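Local coordinates for protein CarG (Serratia, PDB 4O7J) that probably protects the bacterium that makes it from carbapenem antibiotics as an intrinsic resistance protein that structurally resembles lysozyme inhibitors, at residues T63-Y67 / V77-R81; Y89-R95 / V107-R113. All blocks are in the same frame, centred on the assembly; numbering follows the deposited sequence.

Contact 1: T63-Y67 / V77-R81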
loop_
_atom_site.group_PDB
_atom_site.type_symbol
_atom_site.label_atom_id
_atom_site.label_comp_id
_atom_site.label_asym_id
_atom_site.label_seq_id
_atom_site.Cartn_x
_atom_site.Cartn_y
_atom_site.Cartn_z
ATOM N N THR A 63 -0.802 0.046 4.099
ATOM C CA THR A 63 -1.233 1.477 4.180
ATOM C C THR A 63 -1.930 1.738 5.519
ATOM O O THR A 63 -2.844 0.985 5.907
ATOM C CB THR A 63 -2.123 1.780 2.957
ATOM O OG1 THR A 63 -1.377 1.493 1.793
ATOM C CG2 THR A 63 -2.604 3.186 2.939
ATOM N N TRP A 64 -1.551 2.843 6.168
ATOM C CA TRP A 64 -2.154 3.344 7.369
ATOM C C TRP A 64 -3.356 4.227 7.050
ATOM O O TRP A 64 -3.194 5.310 6.520
ATOM C CB TRP A 64 -1.159 4.173 8.219
ATOM C CG TRP A 64 0.069 3.462 8.643
ATOM C CD1 TRP A 64 1.136 3.157 7.856
ATOM C CD2 TRP A 64 0.395 3.010 9.953
ATOM N NE1 TRP A 64 2.077 2.488 8.563
ATOM C CE2 TRP A 64 1.643 2.345 9.863
ATOM C CE3 TRP A 64 -0.261 3.082 11.214
ATOM C CZ2 TRP A 64 2.324 1.864 10.995
ATOM C CZ3 TRP A 64 0.372 2.478 12.320
ATOM C CH2 TRP A 64 1.656 1.905 12.213
ATOM N N PHE A 65 -4.566 3.754 7.384
ATOM C CA PHE A 65 -5.762 4.466 7.061
ATOM C C PHE A 65 -6.386 5.109 8.302
ATOM O O PHE A 65 -6.346 4.536 9.433
ATOM C CB PHE A 65 -6.794 3.524 6.419
ATOM C CG PHE A 65 -6.516 3.182 4.988
ATOM C CD1 PHE A 65 -6.724 4.079 3.977
ATOM C CD2 PHE A 65 -6.070 1.918 4.680
ATOM C CE1 PHE A 65 -6.530 3.740 2.667
ATOM C CE2 PHE A 65 -5.813 1.570 3.354
ATOM C CZ PHE A 65 -6.062 2.480 2.363
ATOM N N ASP A 66 -7.011 6.229 8.078
ATOM C CA ASP A 66 -7.948 6.776 9.044
ATOM C C ASP A 66 -9.256 5.988 9.007
ATOM O O ASP A 66 -9.505 5.233 8.037
ATOM C CB ASP A 66 -8.094 8.296 8.914
ATOM C CG ASP A 66 -9.064 8.726 7.819
ATOM O OD1 ASP A 66 -10.028 8.008 7.479
ATOM O OD2 ASP A 66 -8.816 9.814 7.249
ATOM N N TYR A 67 -10.032 6.042 10.060
ATOM C CA TYR A 67 -11.219 5.247 10.130
ATOM C C TYR A 67 -12.337 6.030 10.724
ATOM O O TYR A 67 -12.129 6.759 11.635
ATOM C CB TYR A 67 -10.973 3.993 10.937
ATOM C CG TYR A 67 -10.065 2.977 10.260
ATOM C CD1 TYR A 67 -10.522 2.160 9.237
ATOM C CD2 TYR A 67 -8.770 2.825 10.642
ATOM C CE1 TYR A 67 -9.692 1.226 8.643
ATOM C CE2 TYR A 67 -7.938 1.920 10.056
ATOM C CZ TYR A 67 -8.402 1.112 9.069
ATOM O OH TYR A 67 -7.547 0.219 8.521
ATOM N N VAL A 77 -12.610 8.161 14.154
ATOM C CA VAL A 77 -12.314 7.245 15.243
ATOM C C VAL A 77 -10.799 6.874 15.319
ATOM O O VAL A 77 -10.307 6.542 16.370
ATOM C CB VAL A 77 -13.234 6.020 15.235
ATOM C CG1 VAL A 77 -14.701 6.445 15.462
ATOM C CG2 VAL A 77 -13.139 5.300 13.929
ATOM N N GLN A 78 -10.081 6.918 14.202
ATOM C CA GLN A 78 -8.690 6.652 14.177
ATOM C C GLN A 78 -8.046 7.538 13.113
ATOM O O GLN A 78 -8.613 7.721 12.018
ATOM C CB GLN A 78 -8.440 5.161 13.894
ATOM C CG GLN A 78 -7.000 4.696 13.944
ATOM C CD GLN A 78 -6.880 3.185 14.292
ATOM O OE1 GLN A 78 -7.734 2.613 14.953
ATOM N NE2 GLN A 78 -5.822 2.575 13.888
ATOM N N ASP A 79 -6.873 8.096 13.455
ATOM C CA ASP A 79 -6.091 8.943 12.530
ATOM C C ASP A 79 -4.639 8.643 12.696
ATOM O O ASP A 79 -4.226 8.034 13.688
ATOM C CB ASP A 79 -6.334 10.413 12.761
ATOM C CG ASP A 79 -6.031 11.288 11.572
ATOM O OD1 ASP A 79 -5.762 10.808 10.423
ATOM O OD2 ASP A 79 -6.068 12.516 11.805
ATOM N N ASN A 80 -3.848 8.989 11.692
ATOM C CA ASN A 80 -2.400 8.889 11.743
ATOM C C ASN A 80 -1.786 10.165 11.277
ATOM O O ASN A 80 -2.283 10.777 10.346
ATOM C CB ASN A 80 -1.904 7.709 10.865
ATOM C CG ASN A 80 -2.628 6.444 11.164
ATOM O OD1 ASN A 80 -2.309 5.753 12.109
ATOM N ND2 ASN A 80 -3.622 6.141 10.368
ATOM N N ARG A 81 -0.699 10.599 11.929
ATOM C CA ARG A 81 -0.074 11.828 11.545
ATOM C C ARG A 81 1.428 11.754 11.770
ATOM O O ARG A 81 1.875 11.223 12.762
ATOM C CB ARG A 81 -0.757 13.032 12.265
ATOM C CG ARG A 81 -0.310 14.403 11.791
ATOM C CD ARG A 81 -1.208 15.553 12.282
ATOM N NE ARG A 81 -2.593 15.416 11.882
ATOM C CZ ARG A 81 -3.581 16.224 12.289
ATOM N NH1 ARG A 81 -3.336 17.220 13.119
ATOM N NH2 ARG A 81 -4.815 15.983 11.886
HETATM O O HOH W 1 -3.810 7.740 8.163
HETATM O O HOH W 2 -4.479 3.871 11.574
HETATM O O HOH W 3 -6.739 11.568 8.032
#
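Y67 meets both V77 and Q78 in a classic beta bulge, at the one antiparallel bridge between these segments. Y67 O accepts twice: V77 N lies in its carbonyl plane at 2.9 Å, and Q78 N approaches from 20° out of that plane at 3.3 Å. The return bond, Y67 N to Q78 O, makes Y67 and Q78 a hydrogen-bonded pair, and the CA-H of D66 turns toward the same Q78 O. With V77 CG1 anti to the carbonyl carbon (chi1 -63°), CG2 falls between backbone N and carbonyl carbon, on the side of Y67, and lies 3.9 Å from Y67 CB. Y67 and Q78 extend side by side, Q78 CB sitting at the edge of the tyrosine ring, 4.0 Å from CD2.

Toward W64 the backbones part, and the N80 amide with two waters spans the gap. N80 ND2 gives a weak hydrogen bond to F65 O (3.3 Å) and donates a hydrogen bond to each of the two waters. One water donates on to W64 O; the other donates to F65 O and accepts from Q78 NE2. The N80 amide stands 73° from the indole plane and brings OD1 within 3.5 Å of W64 CE3; the same OD1 is hydrogen-bonded to T93 OG1 on strand 88-96, which helps set the amide's rotation. Strand 64-65 pairs on its other flank with strand 37-45, so the bulge and the waters join the two sheets of the chain. F65 turns away to meet F62 of the second subunit. The repulsion between the D66 and D79 carboxylates is probably eased by a third water, which donates a hydrogen bond to both D66 OD2 and D79 OD1, atoms 4.5 Å apart.

Contact 2: Y89-R95 / V107-R113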
loop_
_atom_site.group_PDB
_atom_site.type_symbol
_atom_site.label_atom_id
_atom_site.label_comp_id
_atom_site.label_asym_id
_atom_site.label_seq_id
_atom_site.Cartn_x
_atom_site.Cartn_y
_atom_site.Cartn_z
ATOM N N TYR A 89 11.779 11.253 12.501
ATOM C CA TYR A 89 10.345 11.223 12.296
ATOM C C TYR A 89 9.611 10.266 13.193
ATOM O O TYR A 89 10.160 9.223 13.566
ATOM C CB TYR A 89 10.042 10.822 10.856
ATOM C CG TYR A 89 10.377 11.914 9.832
ATOM C CD1 TYR A 89 11.649 12.052 9.312
ATOM C CD2 TYR A 89 9.419 12.740 9.367
ATOM C CE1 TYR A 89 11.951 13.065 8.361
ATOM C CE2 TYR A 89 9.689 13.728 8.434
ATOM C CZ TYR A 89 10.977 13.883 7.932
ATOM O OH TYR A 89 11.146 14.877 6.991
ATOM N N TYR A 90 8.369 10.635 13.526
ATOM C CA TYR A 90 7.511 9.859 14.429
ATOM C C TYR A 90 6.133 9.798 13.848
ATOM O O TYR A 90 5.609 10.797 13.335
ATOM C CB TYR A 90 7.413 10.509 15.765
ATOM C CG TYR A 90 8.744 10.748 16.392
ATOM C CD1 TYR A 90 9.392 9.737 17.123
ATOM C CD2 TYR A 90 9.426 11.932 16.174
ATOM C CE1 TYR A 90 10.624 9.956 17.669
ATOM C CE2 TYR A 90 10.665 12.141 16.749
ATOM C CZ TYR A 90 11.243 11.153 17.463
ATOM O OH TYR A 90 12.508 11.293 18.020
ATOM N N LEU A 91 5.638 8.612 13.753
ATOM C CA LEU A 91 4.271 8.385 13.329
ATOM C C LEU A 91 3.390 8.249 14.569
ATOM O O LEU A 91 3.705 7.444 15.445
ATOM C CB LEU A 91 4.223 7.135 12.494
ATOM C CG LEU A 91 2.822 6.823 11.944
ATOM C CD1 LEU A 91 2.245 7.914 11.026
ATOM C CD2 LEU A 91 2.916 5.500 11.215
ATOM N N VAL A 92 2.306 8.979 14.629
ATOM C CA VAL A 92 1.437 9.039 15.781
ATOM C C VAL A 92 0.019 8.690 15.402
ATOM O O VAL A 92 -0.612 9.364 14.569
ATOM C CB VAL A 92 1.480 10.392 16.452
ATOM C CG1 VAL A 92 0.662 10.325 17.766
ATOM C CG2 VAL A 92 2.937 10.759 16.751
ATOM N N THR A 93 -0.457 7.587 15.974
ATOM C CA THR A 93 -1.813 7.109 15.735
ATOM C C THR A 93 -2.679 7.641 16.858
ATOM O O THR A 93 -2.393 7.375 18.036
ATOM C CB THR A 93 -1.914 5.566 15.619
ATOM O OG1 THR A 93 -1.132 5.128 14.506
ATOM C CG2 THR A 93 -3.364 5.104 15.392
ATOM N N ALA A 94 -3.734 8.383 16.506
ATOM C CA ALA A 94 -4.750 8.772 17.500
ATOM C C ALA A 94 -5.938 7.832 17.359
ATOM O O ALA A 94 -6.506 7.662 16.225
ATOM C CB ALA A 94 -5.178 10.160 17.235
ATOM N N ARG A 95 -6.418 7.251 18.459
ATOM C CA ARG A 95 -7.539 6.343 18.374
ATOM C C ARG A 95 -8.501 6.632 19.538
ATOM O O ARG A 95 -8.052 6.723 20.664
ATOM C CB ARG A 95 -7.042 4.871 18.467
ATOM C CG ARG A 95 -8.159 3.832 18.338
ATOM C CD ARG A 95 -7.687 2.398 18.146
ATOM N NE ARG A 95 -7.067 1.940 19.381
ATOM C CZ ARG A 95 -7.720 1.479 20.463
ATOM N NH1 ARG A 95 -9.041 1.334 20.499
ATOM N NH2 ARG A 95 -7.017 1.147 21.532
ATOM N N VAL A 107 -9.068 9.365 24.050
ATOM C CA VAL A 107 -8.321 9.148 22.845
ATOM C C VAL A 107 -6.938 8.747 23.309
ATOM O O VAL A 107 -6.374 9.431 24.201
ATOM C CB VAL A 107 -8.223 10.415 21.915
ATOM C CG1 VAL A 107 -7.296 10.111 20.743
ATOM C CG2 VAL A 107 -9.561 10.909 21.439
ATOM N N SER A 108 -6.365 7.682 22.736
ATOM C CA SER A 108 -4.982 7.310 22.930
ATOM C C SER A 108 -4.102 7.776 21.800
ATOM O O SER A 108 -4.558 7.838 20.641
ATOM C CB SER A 108 -4.770 5.797 23.071
ATOM O OG SER A 108 -5.166 5.082 21.964
ATOM N N LEU A 109 -2.827 8.032 22.136
ATOM C CA LEU A 109 -1.826 8.417 21.139
ATOM C C LEU A 109 -0.704 7.482 21.200
ATOM O O LEU A 109 -0.075 7.379 22.258
ATOM C CB LEU A 109 -1.357 9.843 21.361
ATOM C CG LEU A 109 -2.351 10.990 21.179
ATOM C CD1 LEU A 109 -1.870 12.216 21.940
ATOM C CD2 LEU A 109 -2.650 11.311 19.706
ATOM N N THR A 110 -0.532 6.702 20.105
ATOM C CA THR A 110 0.519 5.679 20.004
ATOM C C THR A 110 1.589 6.294 19.124
ATOM O O THR A 110 1.320 6.741 18.004
ATOM C CB THR A 110 0.044 4.365 19.429
ATOM O OG1 THR A 110 -1.082 3.973 20.173
ATOM C CG2 THR A 110 1.131 3.312 19.472
ATOM N N ILE A 111 2.780 6.410 19.690
ATOM C CA ILE A 111 3.944 7.006 19.066
ATOM C C ILE A 111 4.820 5.903 18.552
ATOM O O ILE A 111 5.304 5.018 19.332
ATOM C CB ILE A 111 4.769 7.807 20.123
ATOM C CG1 ILE A 111 3.906 8.738 20.983
ATOM C CG2 ILE A 111 5.954 8.492 19.468
ATOM C CD1 ILE A 111 3.248 9.830 20.229
ATOM N N TYR A 112 5.104 5.956 17.250
ATOM C CA TYR A 112 6.004 4.985 16.634
ATOM C C TYR A 112 7.264 5.673 16.168
ATOM O O TYR A 112 7.222 6.802 15.666
ATOM C CB TYR A 112 5.388 4.357 15.405
ATOM C CG TYR A 112 4.172 3.520 15.631
ATOM C CD1 TYR A 112 4.299 2.164 16.000
ATOM C CD2 TYR A 112 2.921 4.065 15.591
ATOM C CE1 TYR A 112 3.166 1.398 16.246
ATOM C CE2 TYR A 112 1.790 3.323 15.834
ATOM C CZ TYR A 112 1.921 1.985 16.166
ATOM O OH TYR A 112 0.822 1.256 16.388
ATOM N N ARG A 113 8.390 4.984 16.342
ATOM C CA ARG A 113 9.639 5.484 15.840
ATOM C C ARG A 113 10.133 4.507 14.774
ATOM O O ARG A 113 9.774 3.290 14.754
ATOM C CB ARG A 113 10.643 5.618 17.015
ATOM C CG ARG A 113 11.091 4.259 17.475
ATOM C CD ARG A 113 12.143 4.249 18.550
ATOM N NE ARG A 113 12.694 2.892 18.599
ATOM C CZ ARG A 113 12.087 1.844 19.151
ATOM N NH1 ARG A 113 10.897 1.969 19.772
ATOM N NH2 ARG A 113 12.710 0.657 19.101
HETATM O O HOH W 4 -3.540 5.135 19.709
#
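The Y112 ring lies with one edge along the neighbouring strand: L91 O is 3.5 Å from CD2 and T93 OG1, a hydroxyl whose hydrogen-bond partner is N80 OD1, is 3.7 Å from CE2, both near the ring plane. CG anti to the carbonyl carbon (chi1 -65°) sets the ring there, and it also meets W64 in an edge-to-face contact. The Y90 ring takes Y112 O at its edge, 3.9 Å from CD1, while I111 CG2 and R113 CB approach it obliquely. At the far end S108 OG lies near the R95 guanidinium, again obliquely.

These groups project from both faces of a beta hairpin, its strands 161° apart in direction and forming the two inner strands of a four-stranded antiparallel sheet. Three hydrogen-bonded pairs, L91 with Y112, T93 with T110 and R95 with S108, supply six backbone bonds. Y112 N reaches L91 O at 2.7 Å, nearly along the C=O axis. Between these pairs the CA-H groups of V92, A94 and L109 face carbonyl oxygens of the partner strand.

V92 and I111 lie side by side on the face they share with A94 and L109. I111 CD1 fits against both valine methyls, 3.6 Å from V92 CG1 and as close to CG2. L109 CD2 reaches across to A94 CB at 3.7 Å. Helix 152-155 packs over this face, L155 on V92 and I111, M154 on L109.

On the face of T93 and T110, a water donates to T93 O and is hydrogen-bonded to S108 OG and T110 OG1. S108 OG stands between its backbone N and carbonyl carbon (chi1 61°), where it is 2.8 Å from that water; T110 OG1 is also hydrogen-bonded to T133 OG1.

Contact 1 closes before contact 2 opens along the chain, and their centres lie about 10 Å apart. Strand 78-85 supplies one side of contact 1 and is an outermost strand of the four-stranded sheet within the chain; its neighbour, strand 88-96, supplies one side of contact 2. A backbone bond from D79 N to A94 O (2.8 Å) ties the two strands together, and Q78 OE1 packs against R95 CD. Contact 1 thus bridges this sheet and the five-stranded one containing strand 64-65, and contact 2 pairs the two inner strands of the four-stranded sheet. Of the two contacts, only contact 1 is touched by the second subunit.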